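Local coordinates for uncharacterized protein (Uncultured organism, PDB 5IBZ), which is a member of the putative cyclase family that may hydrolyse arylformamides and binds acetylphosphate in the crystal, at residues G110-D115 with L317-V322; S154-G159 with F301-P306; V160-V165 with D198-R203; V165-G170 with E184-K189. All blocks are in the same frame, centred on the assembly; numbering follows the deposited sequence. Where two conformers were deposited one is given.

Overall arrangement
Four contacts fall one within another like brackets, and none crosses another. Contact 1 is the widest: from 110-115 the chain runs through most of the fold before 317-322 returns to it. Inside that span, contact 2 pairs the start of strand 158-163 with strand 299-303. The same strand continues into contact 3, where it gains its other neighbour, 199-203, in the large mixed sheet. Innermost is contact 4, which shares Val-165 with contact 3 and packs the short helix 164-167 on helix 180-190. Contacts 1 and 2 touch through Trp-114 and Ala-304, and both meet the second subunit; contacts 2 and 3 are joined by the salt bridge of Arg-158 with Asp-198.

Contact 1: residues G110-D115 with L317-V322; sequences GSTQWD and LNPIAV
Leu-317 and Thr-112 meet through a weak backbone hydrogen bond, 3.4 Å from Leu-317 N to Thr-112 O, which joins the lead-ins to two strands, 113-115 and 320-322, lying apart in the same mixed sheet. A water bridges the same two atoms, giving a hydrogen to Thr-112 O at 2.6 Å and taking one from Leu-317 N. Leu-317 carries most of the side-chain contact. Its CG sits between its own backbone N and carbonyl carbon (chi1 72°), and from there the two branches part. CD2 lies against the backbone of Gln-113, 3.4 Å from Gln-113 C, while CD1 comes obliquely to the indole of Trp-114, 3.8 Å from Trp-114 NE1. That indole N-H is itself bonded to Ala-304 O. Cutting the side chain of Leu-317 back to an alanine here would probably open a gap beside the indole and the Gln-113 backbone, leaving the ring less firmly held. In a second apolar touch, Thr-112 CG2 reaches the CD corner of the Pro-319 ring at 3.8 Å, while Thr-112 OG1 bonds to Ile-282 O and Ile-57 N. Within its own segment, Gln-113 NE2 donates to Ser-111 O at 2.9 Å, in the carbonyl plane. Beyond the two segments, strand 113-115, whose Asp-115 belongs to the acetylphosphate pocket, lies between strands 278-281 and 314-316, whereas strand 320-322 lies between 52-54 and 299-303, with Asn-318 bonded to Pro-306 and Lys-152 of the second subunit.

Contact 2: residues S154-G159 with F301-P306; sequences SFLGRG and FLAAQP
Gly-157 and Leu-302 form a hydrogen-bonded antiparallel pair in which each residue uses both its N-H and its C=O. Leu-302 N donates to Gly-157 O at 2.8 Å in a nearly straight bond (171° at the hydrogen), and Gly-157 N returns one to Leu-302 O at 3.0 Å. Leu-302 O has a further, weaker visitor, the CA-H of Leu-156, with 3.2 Å between Leu-156 CA and that oxygen. Gly-157 O also lies over one face of the Phe-301 ring. Two residues back along the first segment, Phe-155 O accepts from Ala-304 N at 2.8 Å, the donor tilted from the carbonyl plane. The chain turns a corner at Gly-157 as it comes into strand 158-163 of the central mixed sheet, and the antiparallel pairing with strand 299-303 spans that corner, Leu-156 facing Ala-303 and Arg-158 facing Phe-301. Apolar packing follows the backbone. Phe-155 CB lies 3.3 Å from Ala-304 O. With CG opposite its carbonyl carbon (chi1 -46°), the Phe-155 ring is turned so that Pro-306 CD comes to its edge, near its plane, 3.9 Å from Phe-155 CD2, the two side chains crossing at about a right angle. Gln-305 finds its polar mates on the second subunit, NE2 donating to Asn-318 O there and the amide pairing with Gln-305 of that subunit. Arg-158 turns away from strand 299-303 to bond Asp-198 and Lys-193 O.

Contact 3: residues V160-V165 with D198-R203; sequences VLVDIV and DILVIR
Val-160 to Val-162 pair in parallel with Leu-200 to Ile-202 in a regular ladder, Val-201 N bonding Val-160 O at 2.8 Å. At the far end Arg-203 runs out extended, CG opposite the backbone N (chi1 178°), alongside Asp-163. Its CB faces Asp-163 OD1, its CG runs between that oxygen and Val-165 CG2, and its CD is 3.6 Å from Asp-163 OD1. NE is hydrogen-bonded outside the two segments, and Arg-203 CZ lies 4.0 Å from Val-165 CG1. At the tip, Arg-203 NH1 donates to Asp-163 OD1 at 3.1 Å, on the syn lone pair, with a weak second bond to Asp-163 OD2. The carboxylate of Asp-163 and the guanidinium of Arg-203 stand 79° apart. Over one guanidinium face lies Val-165 CB, 3.5 Å from Arg-203 NH1, and NH2 bonds Glu-208. A leucine in place of Arg-203 would probably leave Asp-163 and Glu-208 each short of one ionic mate. Asp-163 also pairs with Arg-166 and caps the helix that begins after it. The strands belong to a beta-alpha-beta crossover: helix 180-190 packs beside Val-162 and Ile-164, helix 286-295 beside Leu-161 and Arg-203, and strands 299-303 and 244-247 flank the pair.

Contact 4: residues V165-G170 with E184-K189; sequences VRFKGG and EGALAK
Phe-167 lies flat on Gly-185 and Ala-186, the main apolar meeting of the two helices. Its CG is opposite the backbone N (chi1 174°), and this turn lays the ring over the backbone of helix 180-190: Ala-186 N sits above its centre, Phe-167 CE1 is 3.5 Å from Gly-185 C, and Phe-167 CD1 is 3.6 Å from Ala-186 CA. Nearer the root of the ring, Phe-167 CB meets Ala-186 CB at 3.7 Å. Small residues make this close approach possible, since a side chain at Gly-185 would run into Phe-167 CZ. Lys-189 adds an aliphatic touch at the ring's rim, its CD 4.0 Å from Phe-167 CD1 and near the ring plane. The short helix closes in a Schellman motif, with Gly-169 at positive phi as the C-prime residue: Gly-170 N bonds Val-165 O and Gly-169 N bonds Arg-166 O. Polar links between the helices gather at this same end. The ammonium of Lys-189 reaches it by bends at chi3 and chi4, and its NZ makes a weak hydrogen bond of 3.5 Å with Arg-166 O. A water also joins them, accepting from Lys-189 NZ at 3.0 Å and donating to Phe-167 O at 2.8 Å. Beyond the pair, Lys-168 forms a salt bridge with Asp-182, near the start of helix 180-190. On the inner side, Ala-186 and Leu-187 rest on Val-162 of strand 158-163.

Contact 1: residues G110-D115 with L317-V322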
loop_
_atom_site.group_PDB
_atom_site.type_symbol
_atom_site.label_atom_id
_atom_site.label_comp_id
_atom_site.label_asym_id
_atom_site.label_seq_id
_atom_site.Cartn_x
_atom_site.Cartn_y
_atom_site.Cartn_z
ATOM N N GLY B 110 2.515 2.174 13.279
ATOM C CA GLY B 110 1.869 0.874 13.274
ATOM C C GLY B 110 2.608 -0.259 13.964
ATOM O O GLY B 110 2.111 -1.374 13.982
ATOM N N SER B 111 3.772 0.031 14.538
ATOM C CA SER B 111 4.616 -0.990 15.150
ATOM C C SER B 111 5.504 -0.328 16.207
ATOM O O SER B 111 5.225 0.781 16.639
ATOM C CB SER B 111 5.451 -1.712 14.085
ATOM O OG SER B 111 6.030 -2.906 14.586
ATOM N N THR B 112 6.572 -0.996 16.636
ATOM C CA THR B 112 7.600 -0.342 17.440
ATOM C C THR B 112 7.968 0.975 16.760
ATOM O O THR B 112 8.244 1.000 15.565
ATOM C CB THR B 112 8.827 -1.248 17.592
ATOM O OG1 THR B 112 8.416 -2.490 18.195
ATOM C CG2 THR B 112 9.897 -0.573 18.407
ATOM N N GLN B 113 7.968 2.067 17.517
ATOM C CA GLN B 113 8.014 3.386 16.897
ATOM C C GLN B 113 8.624 4.464 17.764
ATOM O O GLN B 113 8.621 4.367 19.000
ATOM C CB GLN B 113 6.590 3.827 16.516
ATOM C CG GLN B 113 5.708 4.178 17.722
ATOM C CD GLN B 113 4.245 4.275 17.356
ATOM O OE1 GLN B 113 3.670 5.352 17.246
ATOM N NE2 GLN B 113 3.658 3.138 17.111
ATOM N N TRP B 114 9.112 5.496 17.084
ATOM C CA TRP B 114 9.247 6.845 17.653
ATOM C C TRP B 114 8.166 7.714 17.037
ATOM O O TRP B 114 7.890 7.606 15.836
ATOM C CB TRP B 114 10.582 7.511 17.348
ATOM C CG TRP B 114 11.737 7.084 18.148
ATOM C CD1 TRP B 114 12.870 6.519 17.668
ATOM C CD2 TRP B 114 11.925 7.219 19.563
ATOM N NE1 TRP B 114 13.758 6.289 18.687
ATOM C CE2 TRP B 114 13.206 6.704 19.863
ATOM C CE3 TRP B 114 11.145 7.707 20.598
ATOM C CZ2 TRP B 114 13.704 6.655 21.148
ATOM C CZ3 TRP B 114 11.651 7.682 21.877
ATOM C CH2 TRP B 114 12.918 7.147 22.145
ATOM N N ASP B 115 7.609 8.595 17.852
ATOM C CA ASP B 115 6.725 9.651 17.378
ATOM C C ASP B 115 7.508 10.933 17.346
ATOM O O ASP B 115 8.153 11.294 18.330
ATOM C CB ASP B 115 5.516 9.786 18.283
ATOM C CG ASP B 115 4.718 8.495 18.366
ATOM O OD1 ASP B 115 4.788 7.679 17.414
ATOM O OD2 ASP B 115 4.041 8.286 19.396
ATOM N N LEU B 317 11.187 1.326 13.906
ATOM C CA LEU B 317 12.597 1.092 14.157
ATOM C C LEU B 317 12.804 -0.260 14.797
ATOM O O LEU B 317 11.860 -0.957 15.134
ATOM C CB LEU B 317 13.179 2.184 15.030
ATOM C CG LEU B 317 12.730 2.147 16.479
ATOM C CD1 LEU B 317 13.848 2.768 17.351
ATOM C CD2 LEU B 317 11.465 2.922 16.671
ATOM N N ASN B 318 14.085 -0.612 14.911
ATOM C CA ASN B 318 14.505 -1.787 15.649
ATOM C C ASN B 318 15.526 -1.321 16.676
ATOM O O ASN B 318 16.726 -1.297 16.415
ATOM C CB ASN B 318 15.088 -2.834 14.719
ATOM C CG ASN B 318 15.505 -4.064 15.446
ATOM O OD1 ASN B 318 15.205 -4.230 16.618
ATOM N ND2 ASN B 318 16.226 -4.931 14.768
ATOM N N PRO B 319 15.049 -0.893 17.847
ATOM C CA PRO B 319 16.027 -0.417 18.844
ATOM C C PRO B 319 16.897 -1.557 19.366
ATOM O O PRO B 319 16.334 -2.604 19.730
ATOM C CB PRO B 319 15.142 0.144 19.970
ATOM C CG PRO B 319 13.714 0.011 19.483
ATOM C CD PRO B 319 13.713 -1.035 18.419
ATOM N N ILE B 320 18.222 -1.379 19.399
ATOM C CA ILE B 320 19.121 -2.388 19.956
ATOM C C ILE B 320 19.750 -1.879 21.249
ATOM O O ILE B 320 20.401 -0.832 21.243
ATOM C CB ILE B 320 20.249 -2.757 18.984
ATOM C CG1 ILE B 320 19.716 -3.091 17.587
ATOM C CG2 ILE B 320 21.048 -3.944 19.542
ATOM C CD1 ILE B 320 18.739 -4.269 17.535
ATOM N N ALA B 321 19.515 -2.612 22.341
ATOM C CA ALA B 321 20.220 -2.389 23.595
ATOM C C ALA B 321 21.530 -3.165 23.555
ATOM O O ALA B 321 21.525 -4.367 23.251
ATOM C CB ALA B 321 19.369 -2.831 24.779
ATOM N N VAL B 322 22.635 -2.477 23.850
ATOM C CA VAL B 322 23.965 -3.087 23.835
ATOM C C VAL B 322 24.620 -2.920 25.192
ATOM O O VAL B 322 24.721 -1.815 25.715
ATOM C CB VAL B 322 24.876 -2.468 22.750
ATOM C CG1 VAL B 322 26.136 -3.298 22.566
ATOM C CG2 VAL B 322 24.133 -2.342 21.437
HETATM O O HOH W 1 9.013 -0.774 13.812
#

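Contact 2: residues S154-G159 with F301-P306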
loop_
_atom_site.group_PDB
_atom_site.type_symbol
_atom_site.label_atom_id
_atom_site.label_comp_id
_atom_site.label_asym_id
_atom_site.label_seq_id
_atom_site.Cartn_x
_atom_site.Cartn_y
_atom_site.Cartn_z
ATOM N N SER B 154 19.874 11.053 15.645
ATOM C CA SER B 154 19.651 11.014 17.088
ATOM C C SER B 154 19.236 9.638 17.592
ATOM O O SER B 154 19.118 8.665 16.822
ATOM C CB SER B 154 18.581 12.041 17.493
ATOM O OG SER B 154 18.613 12.284 18.893
ATOM N N PHE B 155 18.976 9.580 18.893
ATOM C CA PHE B 155 18.510 8.387 19.612
ATOM C C PHE B 155 19.503 7.236 19.543
ATOM O O PHE B 155 19.132 6.069 19.664
ATOM C CB PHE B 155 17.132 7.951 19.112
ATOM C CG PHE B 155 16.160 9.092 18.975
ATOM C CD1 PHE B 155 16.014 10.021 19.975
ATOM C CD2 PHE B 155 15.421 9.243 17.814
ATOM C CE1 PHE B 155 15.137 11.107 19.823
ATOM C CE2 PHE B 155 14.541 10.299 17.662
ATOM C CZ PHE B 155 14.406 11.228 18.665
ATOM N N LEU B 156 20.767 7.602 19.453
ATOM C CA LEU B 156 21.842 6.670 19.638
ATOM C C LEU B 156 22.694 7.260 20.760
ATOM O O LEU B 156 23.321 8.309 20.588
ATOM C CB LEU B 156 22.580 6.480 18.319
ATOM C CG LEU B 156 23.754 5.522 18.319
ATOM C CD1 LEU B 156 23.848 4.803 16.980
ATOM C CD2 LEU B 156 25.031 6.280 18.639
ATOM N N GLY B 157 22.669 6.613 21.926
ATOM C CA GLY B 157 23.223 7.188 23.134
ATOM C C GLY B 157 22.899 6.292 24.298
ATOM O O GLY B 157 22.805 5.064 24.144
ATOM N N ARG B 158 22.756 6.887 25.479
ATOM C CA ARG B 158 22.553 6.089 26.682
ATOM C C ARG B 158 21.068 5.799 26.877
ATOM O O ARG B 158 20.224 6.690 26.736
ATOM C CB ARG B 158 23.127 6.803 27.907
ATOM C CG ARG B 158 23.780 5.843 28.913
ATOM C CD ARG B 158 24.446 6.600 30.034
ATOM N NE ARG B 158 23.430 6.989 30.972
ATOM C CZ ARG B 158 23.417 6.681 32.263
ATOM N NH1 ARG B 158 24.431 6.044 32.835
ATOM N NH2 ARG B 158 22.394 7.057 33.000
ATOM N N GLY B 159 20.746 4.536 27.149
ATOM C CA GLY B 159 19.388 4.158 27.496
ATOM C C GLY B 159 19.379 3.599 28.902
ATOM O O GLY B 159 20.378 3.041 29.369
ATOM N N PHE B 301 24.032 1.057 26.155
ATOM C CA PHE B 301 24.095 1.804 24.904
ATOM C C PHE B 301 22.866 1.425 24.093
ATOM O O PHE B 301 22.539 0.250 23.964
ATOM C CB PHE B 301 25.395 1.508 24.146
ATOM C CG PHE B 301 25.555 2.259 22.852
ATOM C CD1 PHE B 301 25.034 1.751 21.665
ATOM C CD2 PHE B 301 26.252 3.446 22.827
ATOM C CE1 PHE B 301 25.217 2.441 20.466
ATOM C CE2 PHE B 301 26.419 4.151 21.634
ATOM C CZ PHE B 301 25.907 3.633 20.459
ATOM N N LEU B 302 22.160 2.433 23.600
ATOM C CA LEU B 302 20.937 2.235 22.833
ATOM C C LEU B 302 21.093 2.770 21.424
ATOM O O LEU B 302 21.428 3.947 21.253
ATOM C CB LEU B 302 19.778 2.942 23.512
ATOM C CG LEU B 302 18.415 2.810 22.831
ATOM C CD1 LEU B 302 17.993 1.366 22.715
ATOM C CD2 LEU B 302 17.396 3.587 23.608
ATOM N N ALA B 303 20.880 1.908 20.425
ATOM C CA ALA B 303 20.810 2.335 19.032
ATOM C C ALA B 303 19.368 2.292 18.595
ATOM O O ALA B 303 18.857 1.216 18.222
ATOM C CB ALA B 303 21.665 1.446 18.140
ATOM N N ALA B 304 18.710 3.453 18.667
ATOM C CA ALA B 304 17.285 3.565 18.382
ATOM C C ALA B 304 17.034 4.655 17.344
ATOM O O ALA B 304 16.045 5.397 17.403
ATOM C CB ALA B 304 16.517 3.825 19.645
ATOM N N GLN B 305 17.866 4.668 16.319
ATOM C CA GLN B 305 17.709 5.656 15.252
ATOM C C GLN B 305 16.416 5.416 14.462
ATOM O O GLN B 305 16.008 4.280 14.232
ATOM C CB GLN B 305 18.934 5.634 14.328
ATOM C CG GLN B 305 19.098 4.361 13.472
ATOM C CD GLN B 305 19.912 3.235 14.137
ATOM O OE1 GLN B 305 19.854 3.022 15.351
ATOM N NE2 GLN B 305 20.631 2.483 13.315
ATOM N N PRO B 306 15.760 6.501 14.056
ATOM C CA PRO B 306 14.609 6.346 13.175
ATOM C C PRO B 306 15.050 6.124 11.736
ATOM O O PRO B 306 16.217 6.343 11.406
ATOM C CB PRO B 306 13.907 7.694 13.299
ATOM C CG PRO B 306 15.049 8.649 13.409
ATOM C CD PRO B 306 16.123 7.923 14.223
#

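Contact 3: residues V160-V165 with D198-R203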
loop_
_atom_site.group_PDB
_atom_site.type_symbol
_atom_site.label_atom_id
_atom_site.label_comp_id
_atom_site.label_asym_id
_atom_site.label_seq_id
_atom_site.Cartn_x
_atom_site.Cartn_y
_atom_site.Cartn_z
ATOM N N VAL B 160 18.253 3.774 29.585
ATOM C CA VAL B 160 18.053 3.241 30.916
ATOM C C VAL B 160 16.680 2.577 30.975
ATOM O O VAL B 160 15.658 3.215 30.653
ATOM C CB VAL B 160 18.151 4.337 31.993
ATOM C CG1 VAL B 160 17.953 3.727 33.410
ATOM C CG2 VAL B 160 19.484 5.059 31.876
ATOM N N LEU B 161 16.671 1.300 31.353
ATOM C CA LEU B 161 15.438 0.565 31.620
ATOM C C LEU B 161 14.964 0.810 33.028
ATOM O O LEU B 161 15.735 0.674 33.974
ATOM C CB LEU B 161 15.631 -0.940 31.425
ATOM C CG LEU B 161 14.455 -1.831 31.826
ATOM C CD1 LEU B 161 13.288 -1.641 30.889
ATOM C CD2 LEU B 161 14.898 -3.296 31.865
ATOM N N VAL B 162 13.695 1.191 33.162
ATOM C CA VAL B 162 13.050 1.149 34.460
ATOM C C VAL B 162 11.929 0.102 34.397
ATOM O O VAL B 162 10.943 0.240 33.656
ATOM C CB VAL B 162 12.552 2.559 34.891
ATOM C CG1 VAL B 162 11.528 3.150 33.926
ATOM C CG2 VAL B 162 12.039 2.531 36.309
ATOM N N ASP B 163 12.116 -0.962 35.165
ATOM C CA ASP B 163 11.222 -2.110 35.127
ATOM C C ASP B 163 10.147 -1.916 36.170
ATOM O O ASP B 163 10.254 -2.368 37.301
ATOM C CB ASP B 163 11.995 -3.395 35.345
ATOM C CG ASP B 163 11.175 -4.637 35.030
ATOM O OD1 ASP B 163 9.931 -4.539 34.954
ATOM O OD2 ASP B 163 11.805 -5.716 34.884
ATOM N N ILE B 164 9.099 -1.218 35.782
ATOM C CA ILE B 164 8.032 -0.910 36.722
ATOM C C ILE B 164 7.271 -2.183 37.101
ATOM O O ILE B 164 6.841 -2.341 38.243
ATOM C CB ILE B 164 7.084 0.153 36.142
ATOM C CG1 ILE B 164 7.843 1.468 35.886
ATOM C CG2 ILE B 164 5.926 0.409 37.096
ATOM C CD1 ILE B 164 8.329 2.166 37.139
ATOM N N VAL B 165 7.133 -3.111 36.155
ATOM C CA VAL B 165 6.486 -4.397 36.433
ATOM C C VAL B 165 7.191 -5.087 37.612
ATOM O O VAL B 165 6.539 -5.499 38.582
ATOM C CB VAL B 165 6.466 -5.306 35.165
ATOM C CG1 VAL B 165 6.059 -6.721 35.497
ATOM C CG2 VAL B 165 5.518 -4.722 34.107
ATOM N N ASP B 198 19.642 10.931 28.483
ATOM C CA ASP B 198 19.215 9.537 28.492
ATOM C C ASP B 198 17.897 9.360 27.753
ATOM O O ASP B 198 17.044 10.250 27.714
ATOM C CB ASP B 198 19.033 9.001 29.916
ATOM C CG ASP B 198 20.332 8.694 30.621
ATOM O OD1 ASP B 198 21.423 8.750 29.989
ATOM O OD2 ASP B 198 20.249 8.383 31.844
ATOM N N ILE B 199 17.750 8.190 27.150
ATOM C CA ILE B 199 16.472 7.704 26.691
ATOM C C ILE B 199 15.949 6.742 27.752
ATOM O O ILE B 199 16.605 5.749 28.057
ATOM C CB ILE B 199 16.614 7.009 25.341
ATOM C CG1 ILE B 199 16.988 8.050 24.277
ATOM C CG2 ILE B 199 15.325 6.307 24.944
ATOM C CD1 ILE B 199 17.636 7.472 23.064
ATOM N N LEU B 200 14.790 7.043 28.320
ATOM C CA LEU B 200 14.166 6.214 29.336
ATOM C C LEU B 200 13.242 5.200 28.694
ATOM O O LEU B 200 12.394 5.545 27.890
ATOM C CB LEU B 200 13.403 7.087 30.307
ATOM C CG LEU B 200 12.786 6.343 31.487
ATOM C CD1 LEU B 200 13.856 5.835 32.458
ATOM C CD2 LEU B 200 11.818 7.255 32.215
ATOM N N VAL B 201 13.422 3.941 29.062
ATOM C CA VAL B 201 12.657 2.851 28.497
ATOM C C VAL B 201 11.884 2.190 29.641
ATOM O O VAL B 201 12.495 1.692 30.601
ATOM C CB VAL B 201 13.599 1.839 27.787
ATOM C CG1 VAL B 201 12.839 0.706 27.240
ATOM C CG2 VAL B 201 14.400 2.547 26.677
ATOM N N ILE B 202 10.553 2.241 29.573
ATOM C CA ILE B 202 9.683 1.832 30.681
ATOM C C ILE B 202 8.985 0.517 30.398
ATOM O O ILE B 202 8.232 0.408 29.402
ATOM C CB ILE B 202 8.603 2.898 30.960
ATOM C CG1 ILE B 202 9.268 4.265 31.161
ATOM C CG2 ILE B 202 7.757 2.520 32.184
ATOM C CD1 ILE B 202 8.276 5.406 31.272
ATOM N N ARG B 203 9.223 -0.481 31.248
ATOM C CA ARG B 203 8.494 -1.748 31.145
ATOM C C ARG B 203 7.213 -1.726 31.982
ATOM O O ARG B 203 7.267 -1.673 33.235
ATOM C CB ARG B 203 9.362 -2.936 31.571
ATOM C CG ARG B 203 8.590 -4.255 31.507
ATOM C CD ARG B 203 9.506 -5.482 31.480
ATOM N NE ARG B 203 8.736 -6.728 31.455
ATOM C CZ ARG B 203 8.534 -7.523 32.502
ATOM N NH1 ARG B 203 9.012 -7.227 33.702
ATOM N NH2 ARG B 203 7.828 -8.622 32.339
#

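Contact 4: residues V165-G170 with E184-K189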
loop_
_atom_site.group_PDB
_atom_site.type_symbol
_atom_site.label_atom_id
_atom_site.label_comp_id
_atom_site.label_asym_id
_atom_site.label_seq_id
_atom_site.Cartn_x
_atom_site.Cartn_y
_atom_site.Cartn_z
ATOM N N VAL B 165 7.133 -3.111 36.155
ATOM C CA VAL B 165 6.486 -4.397 36.433
ATOM C C VAL B 165 7.191 -5.087 37.612
ATOM O O VAL B 165 6.539 -5.499 38.582
ATOM C CB VAL B 165 6.466 -5.306 35.165
ATOM C CG1 VAL B 165 6.059 -6.721 35.497
ATOM C CG2 VAL B 165 5.518 -4.722 34.107
ATOM N N ARG B 166 8.511 -5.200 37.566
ATOM C CA ARG B 166 9.215 -5.895 38.651
ATOM C C ARG B 166 9.208 -5.076 39.944
ATOM O O ARG B 166 9.150 -5.639 41.035
ATOM C CB ARG B 166 10.659 -6.237 38.250
ATOM C CG ARG B 166 10.766 -7.540 37.474
ATOM C CD ARG B 166 12.216 -7.932 37.174
ATOM N NE ARG B 166 12.274 -9.266 36.571
ATOM C CZ ARG B 166 12.084 -9.522 35.276
ATOM N NH1 ARG B 166 11.853 -8.523 34.410
ATOM N NH2 ARG B 166 12.137 -10.781 34.834
ATOM N N PHE B 167 9.280 -3.754 39.822
ATOM C CA PHE B 167 9.204 -2.896 40.997
ATOM C C PHE B 167 7.882 -3.123 41.757
ATOM O O PHE B 167 7.858 -3.101 42.999
ATOM C CB PHE B 167 9.345 -1.423 40.594
ATOM C CG PHE B 167 9.144 -0.464 41.742
ATOM C CD1 PHE B 167 10.034 -0.446 42.793
ATOM C CD2 PHE B 167 8.077 0.422 41.750
ATOM C CE1 PHE B 167 9.856 0.427 43.847
ATOM C CE2 PHE B 167 7.890 1.288 42.822
ATOM C CZ PHE B 167 8.794 1.292 43.847
ATOM N N LYS B 168 6.801 -3.356 41.012
ATOM C CA LYS B 168 5.476 -3.556 41.596
ATOM C C LYS B 168 5.155 -5.041 41.826
ATOM O O LYS B 168 4.004 -5.417 42.038
ATOM C CB LYS B 168 4.413 -2.912 40.709
ATOM C CG LYS B 168 4.523 -1.387 40.597
ATOM C CD LYS B 168 4.099 -0.715 41.888
ATOM C CE LYS B 168 3.971 0.773 41.735
ATOM N NZ LYS B 168 3.388 1.378 42.983
ATOM N N GLY B 169 6.187 -5.873 41.824
ATOM C CA GLY B 169 6.064 -7.244 42.279
ATOM C C GLY B 169 5.846 -8.274 41.195
ATOM O O GLY B 169 5.543 -9.431 41.504
ATOM N N GLY B 170 5.976 -7.866 39.935
ATOM C CA GLY B 170 5.849 -8.782 38.806
ATOM C C GLY B 170 4.613 -8.607 37.936
ATOM O O GLY B 170 4.400 -9.360 36.985
ATOM N N GLU B 184 10.892 6.912 40.330
ATOM C CA GLU B 184 12.041 7.139 41.217
ATOM C C GLU B 184 12.309 5.933 42.119
ATOM O O GLU B 184 13.466 5.587 42.391
ATOM C CB GLU B 184 11.818 8.398 42.058
ATOM C CG GLU B 184 11.739 9.626 41.200
ATOM C CD GLU B 184 11.914 10.915 41.988
ATOM O OE1 GLU B 184 11.051 11.215 42.839
ATOM O OE2 GLU B 184 12.918 11.620 41.747
ATOM N N GLY B 185 11.236 5.280 42.549
ATOM C CA GLY B 185 11.343 4.142 43.441
ATOM C C GLY B 185 11.977 2.963 42.741
ATOM O O GLY B 185 12.799 2.246 43.325
ATOM N N ALA B 186 11.572 2.741 41.500
ATOM C CA ALA B 186 12.129 1.644 40.721
ATOM C C ALA B 186 13.596 1.878 40.397
ATOM O O ALA B 186 14.421 0.984 40.519
ATOM C CB ALA B 186 11.327 1.448 39.451
ATOM N N LEU B 187 13.925 3.090 39.979
ATOM C CA LEU B 187 15.315 3.423 39.708
ATOM C C LEU B 187 16.174 3.260 40.969
ATOM O O LEU B 187 17.284 2.751 40.904
ATOM C CB LEU B 187 15.422 4.847 39.157
ATOM C CG LEU B 187 14.934 4.980 37.716
ATOM C CD1 LEU B 187 14.656 6.426 37.358
ATOM C CD2 LEU B 187 15.969 4.393 36.765
ATOM N N ALA B 188 15.652 3.664 42.123
ATOM C CA ALA B 188 16.399 3.491 43.377
ATOM C C ALA B 188 16.611 2.012 43.700
ATOM O O ALA B 188 17.716 1.617 44.095
ATOM C CB ALA B 188 15.689 4.196 44.517
ATOM N N LYS B 189 15.573 1.194 43.529
ATOM C CA LYS B 189 15.676 -0.248 43.766
ATOM C C LYS B 189 16.723 -0.892 42.871
ATOM O O LYS B 189 17.471 -1.771 43.301
ATOM C CB LYS B 189 14.328 -0.921 43.536
ATOM C CG LYS B 189 14.315 -2.399 43.901
ATOM C CD LYS B 189 12.922 -2.985 43.776
ATOM C CE LYS B 189 12.740 -3.820 42.518
ATOM N NZ LYS B 189 12.096 -5.127 42.845
HETATM O O HOH W 2 10.007 -3.857 44.623
#